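Local coordinates for alkyl hydroperoxide reductase, C subunit (Enterococcus faecalis, PDB 5Y63), which probably reduces hydrogen peroxide and organic hydroperoxides to water and alcohols as a thiol-dependent peroxidase, built as homodimers, disulfide-linked upon oxidation, five of which form a ring-like decamer, at residues Q17-D29 / K104-F118. Numbering follows the deposited sequence.
Sequences QKLFDFECDAYHD and KYPMLADPNGQLARF
Two first torsions bring Phe-20 and Phe-118 together: Phe-118 swings CG anti to its backbone N (chi1 169°), whereas Phe-20 tucks CG between its own N and carbonyl carbon (chi1 78°). The side chains run antiparallel past one another, CD1 of Phe-20 lying over one face of the Phe-118 ring, with centroids 4.5 Å apart and planes inclined by 34°. The edge of the Phe-118 ring faces the backbone O of Lys-18. One turn earlier on the helix, Leu-115 extends CD1 over a face of the Phe-22 ring in a CH-pi contact, 3.9 Å from the ring centroid, and also touches the edge of Phe-20.

Farther along, the two segments pair as antiparallel strands. Ala-109 N donates to Asp-25 O at 2.9 Å, and Tyr-27 and Met-107 exchange two backbone bonds, the one from Met-107 N to Tyr-27 O being nearly straight. Their side chains leave the sheet on the same face, and Met-107 SD comes to the edge of the Tyr-27 ring at CD2, 4.0 Å away, a Met-aromatic contact; the Met-107 side chain lies about 8 Å from that of Cys-58, the predicted peroxidatic cysteine. Beyond, Pro-106 lays CD over one face of the His-28 imidazole, a CH-pi contact, and Asp-29 OD1 bridges to Lys-104 NZ at 3.6 Å.

Strand 107-109, parallel to 77-83 on its other side, thus joins the antiparallel N-terminal hairpin 23-36 to the central sheet of the peroxiredoxin thioredoxin-like fold.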
# COMPACT_ATOMS: atom_id res chain seq x y z
N GLN A 17 26.58 19.98 1.95
CA GLN A 17 26.33 18.68 1.34
C GLN A 17 27.58 18.23 0.58
O GLN A 17 28.14 18.99 -0.21
CB GLN A 17 25.14 18.74 0.39
CG GLN A 17 23.80 18.95 1.08
CD GLN A 17 23.40 17.81 1.99
OE1 GLN A 17 23.88 16.68 1.84
NE2 GLN A 17 22.53 18.09 2.95
N LYS A 18 28.00 16.99 0.84
CA LYS A 18 29.18 16.42 0.20
C LYS A 18 28.92 16.12 -1.27
O LYS A 18 27.80 15.76 -1.64
CB LYS A 18 29.59 15.12 0.91
CG LYS A 18 30.30 15.33 2.24
CD LYS A 18 31.81 15.34 2.07
CE LYS A 18 32.55 15.73 3.35
NZ LYS A 18 31.97 15.15 4.59
N LEU A 19 29.95 16.26 -2.10
CA LEU A 19 29.86 15.84 -3.50
C LEU A 19 29.67 14.33 -3.59
O LEU A 19 30.37 13.57 -2.92
CB LEU A 19 31.13 16.22 -4.27
CG LEU A 19 31.42 17.69 -4.53
CD1 LEU A 19 32.74 17.83 -5.28
CD2 LEU A 19 30.30 18.35 -5.32
N PHE A 20 28.71 13.91 -4.40
CA PHE A 20 28.53 12.50 -4.73
C PHE A 20 29.71 11.93 -5.53
O PHE A 20 30.49 12.67 -6.12
CB PHE A 20 27.20 12.28 -5.47
CG PHE A 20 27.23 12.66 -6.94
CD1 PHE A 20 27.47 13.97 -7.35
CD2 PHE A 20 26.96 11.70 -7.91
CE1 PHE A 20 27.47 14.30 -8.69
CE2 PHE A 20 26.96 12.04 -9.26
CZ PHE A 20 27.22 13.34 -9.65
N ASP A 21 29.84 10.60 -5.51
CA ASP A 21 30.86 9.92 -6.30
C ASP A 21 30.48 9.97 -7.77
O ASP A 21 29.38 9.56 -8.15
CB ASP A 21 31.02 8.46 -5.84
CG ASP A 21 32.12 7.72 -6.60
OD1 ASP A 21 33.00 8.38 -7.19
OD2 ASP A 21 32.10 6.48 -6.59
N PHE A 22 31.38 10.49 -8.59
CA PHE A 22 31.12 10.62 -10.02
C PHE A 22 32.43 10.58 -10.80
O PHE A 22 33.50 10.80 -10.25
CB PHE A 22 30.38 11.93 -10.32
CG PHE A 22 31.28 13.13 -10.45
CD1 PHE A 22 31.83 13.48 -11.68
CD2 PHE A 22 31.59 13.91 -9.34
CE1 PHE A 22 32.66 14.57 -11.81
CE2 PHE A 22 32.43 15.01 -9.46
CZ PHE A 22 32.96 15.34 -10.70
N GLU A 23 32.30 10.31 -12.10
CA GLU A 23 33.42 10.38 -13.03
C GLU A 23 32.87 10.85 -14.37
O GLU A 23 31.79 10.44 -14.78
CB GLU A 23 34.11 9.02 -13.15
CG GLU A 23 35.46 9.08 -13.85
CD GLU A 23 36.29 7.81 -13.67
OE1 GLU A 23 35.73 6.76 -13.29
OE2 GLU A 23 37.52 7.87 -13.91
N CYS A 24 33.62 11.71 -15.06
CA CYS A 24 33.19 12.24 -16.35
C CYS A 24 34.36 12.69 -17.21
O CYS A 24 35.48 12.86 -16.73
CB CYS A 24 32.23 13.41 -16.15
SG CYS A 24 33.03 14.96 -15.67
N ASP A 25 34.07 12.89 -18.50
CA ASP A 25 35.06 13.37 -19.45
C ASP A 25 35.25 14.88 -19.30
O ASP A 25 34.34 15.59 -18.87
CB ASP A 25 34.63 13.06 -20.88
CG ASP A 25 34.51 11.57 -21.14
OD1 ASP A 25 35.47 10.83 -20.83
OD2 ASP A 25 33.45 11.14 -21.64
N ALA A 26 36.44 15.35 -19.67
CA ALA A 26 36.78 16.77 -19.60
C ALA A 26 37.65 17.19 -20.78
O ALA A 26 38.15 16.36 -21.53
CB ALA A 26 37.49 17.08 -18.29
N TYR A 27 37.80 18.51 -20.93
CA TYR A 27 38.70 19.09 -21.93
C TYR A 27 39.61 20.06 -21.20
O TYR A 27 39.14 20.99 -20.55
CB TYR A 27 37.90 19.80 -23.02
CG TYR A 27 38.76 20.52 -24.04
CD1 TYR A 27 39.45 19.80 -25.01
CD2 TYR A 27 38.87 21.91 -24.03
CE1 TYR A 27 40.24 20.45 -25.95
CE2 TYR A 27 39.65 22.57 -24.97
CZ TYR A 27 40.33 21.84 -25.92
OH TYR A 27 41.11 22.49 -26.85
N HIS A 28 40.92 19.84 -21.32
CA HIS A 28 41.90 20.56 -20.51
C HIS A 28 43.19 20.77 -21.31
O HIS A 28 43.91 19.80 -21.60
CB HIS A 28 42.19 19.75 -19.24
CG HIS A 28 42.80 20.55 -18.14
ND1 HIS A 28 42.97 20.06 -16.86
CD2 HIS A 28 43.27 21.82 -18.11
CE1 HIS A 28 43.53 20.98 -16.10
NE2 HIS A 28 43.72 22.06 -16.83
N ASP A 29 43.48 22.02 -21.64
CA ASP A 29 44.68 22.37 -22.42
C ASP A 29 44.81 21.51 -23.68
O ASP A 29 45.78 20.76 -23.84
CB ASP A 29 45.94 22.25 -21.56
CG ASP A 29 46.09 23.40 -20.59
OD1 ASP A 29 46.33 24.54 -21.05
OD2 ASP A 29 45.99 23.17 -19.37
N LYS A 104 42.47 27.91 -19.71
CA LYS A 104 43.44 26.95 -19.20
C LYS A 104 42.82 25.95 -18.23
O LYS A 104 43.39 24.89 -17.98
CB LYS A 104 44.61 27.67 -18.52
CG LYS A 104 45.50 28.46 -19.47
CD LYS A 104 46.32 27.54 -20.37
CE LYS A 104 47.35 28.30 -21.18
NZ LYS A 104 48.33 27.38 -21.83
N TYR A 105 41.66 26.29 -17.66
CA TYR A 105 41.00 25.42 -16.69
C TYR A 105 40.26 24.26 -17.37
O TYR A 105 39.97 24.33 -18.56
CB TYR A 105 40.06 26.21 -15.75
CG TYR A 105 39.06 27.14 -16.40
CD1 TYR A 105 37.86 26.66 -16.92
CD2 TYR A 105 39.29 28.52 -16.45
CE1 TYR A 105 36.94 27.52 -17.50
CE2 TYR A 105 38.37 29.38 -17.02
CZ TYR A 105 37.20 28.88 -17.55
OH TYR A 105 36.28 29.73 -18.12
N PRO A 106 39.99 23.17 -16.61
CA PRO A 106 39.30 22.01 -17.19
C PRO A 106 37.81 22.24 -17.45
O PRO A 106 37.09 22.68 -16.55
CB PRO A 106 39.49 20.92 -16.12
CG PRO A 106 39.73 21.65 -14.86
CD PRO A 106 40.46 22.90 -15.24
N MET A 107 37.37 21.95 -18.67
CA MET A 107 35.97 22.06 -19.05
C MET A 107 35.29 20.69 -18.98
O MET A 107 35.50 19.84 -19.85
CB MET A 107 35.87 22.61 -20.47
CG MET A 107 36.61 23.92 -20.69
SD MET A 107 36.39 24.53 -22.37
CE MET A 107 34.71 25.15 -22.28
N LEU A 108 34.48 20.49 -17.94
CA LEU A 108 33.80 19.21 -17.74
C LEU A 108 32.63 19.05 -18.70
O LEU A 108 31.91 20.00 -18.99
CB LEU A 108 33.29 19.09 -16.30
CG LEU A 108 34.30 19.24 -15.16
CD1 LEU A 108 33.62 18.94 -13.83
CD2 LEU A 108 35.51 18.34 -15.35
N ALA A 109 32.46 17.83 -19.20
CA ALA A 109 31.33 17.48 -20.05
C ALA A 109 30.31 16.74 -19.21
O ALA A 109 30.67 15.93 -18.35
CB ALA A 109 31.79 16.61 -21.21
N ASP A 110 29.03 17.01 -19.45
CA ASP A 110 27.95 16.37 -18.71
C ASP A 110 26.76 16.05 -19.61
O ASP A 110 25.66 16.56 -19.39
CB ASP A 110 27.53 17.27 -17.54
CG ASP A 110 26.56 16.58 -16.59
OD1 ASP A 110 26.62 15.34 -16.47
OD2 ASP A 110 25.74 17.28 -15.97
N PRO A 111 26.96 15.18 -20.62
CA PRO A 111 25.84 14.85 -21.50
C PRO A 111 24.74 14.02 -20.82
O PRO A 111 23.57 14.16 -21.18
CB PRO A 111 26.50 14.04 -22.63
CG PRO A 111 27.96 14.28 -22.50
CD PRO A 111 28.20 14.50 -21.04
N ASN A 112 25.11 13.16 -19.87
CA ASN A 112 24.12 12.36 -19.14
C ASN A 112 23.35 13.17 -18.10
O ASN A 112 22.25 12.79 -17.71
CB ASN A 112 24.76 11.12 -18.50
CG ASN A 112 25.83 11.44 -17.47
OD1 ASN A 112 25.81 12.50 -16.83
ND2 ASN A 112 26.77 10.53 -17.29
N GLY A 113 23.93 14.28 -17.65
CA GLY A 113 23.26 15.21 -16.74
C GLY A 113 23.44 14.92 -15.26
O GLY A 113 22.79 15.55 -14.43
N GLN A 114 24.33 13.99 -14.93
CA GLN A 114 24.54 13.59 -13.54
C GLN A 114 24.87 14.79 -12.64
O GLN A 114 24.30 14.93 -11.55
CB GLN A 114 25.64 12.51 -13.44
CG GLN A 114 27.05 13.00 -13.75
CD GLN A 114 28.07 11.89 -13.91
OE1 GLN A 114 28.99 12.00 -14.72
NE2 GLN A 114 27.92 10.82 -13.13
N LEU A 115 25.76 15.66 -13.10
CA LEU A 115 26.18 16.84 -12.34
C LEU A 115 25.04 17.85 -12.21
O LEU A 115 24.65 18.21 -11.10
CB LEU A 115 27.40 17.52 -13.00
CG LEU A 115 28.81 17.11 -12.56
CD1 LEU A 115 28.98 15.62 -12.37
CD2 LEU A 115 29.83 17.61 -13.58
N ALA A 116 24.51 18.28 -13.34
CA ALA A 116 23.43 19.26 -13.36
C ALA A 116 22.25 18.84 -12.48
O ALA A 116 21.67 19.67 -11.78
CB ALA A 116 22.96 19.50 -14.79
N ARG A 117 21.91 17.55 -12.50
CA ARG A 117 20.84 17.01 -11.67
C ARG A 117 21.22 16.93 -10.19
O ARG A 117 20.39 17.21 -9.32
CB ARG A 117 20.40 15.63 -12.16
CG ARG A 117 19.70 15.67 -13.51
CD ARG A 117 18.82 14.45 -13.73
NE ARG A 117 18.54 14.25 -15.15
CZ ARG A 117 19.32 13.57 -16.00
NH1 ARG A 117 18.96 13.46 -17.27
NH2 ARG A 117 20.45 13.00 -15.59
N PHE A 118 22.47 16.56 -9.91
CA PHE A 118 22.95 16.51 -8.52
C PHE A 118 22.90 17.90 -7.89
O PHE A 118 22.36 18.06 -6.80
CB PHE A 118 24.37 15.96 -8.43
CG PHE A 118 24.99 16.15 -7.07
CD1 PHE A 118 24.56 15.40 -5.99
CD2 PHE A 118 25.99 17.10 -6.86
CE1 PHE A 118 25.11 15.58 -4.73
CE2 PHE A 118 26.54 17.29 -5.61
CZ PHE A 118 26.10 16.53 -4.54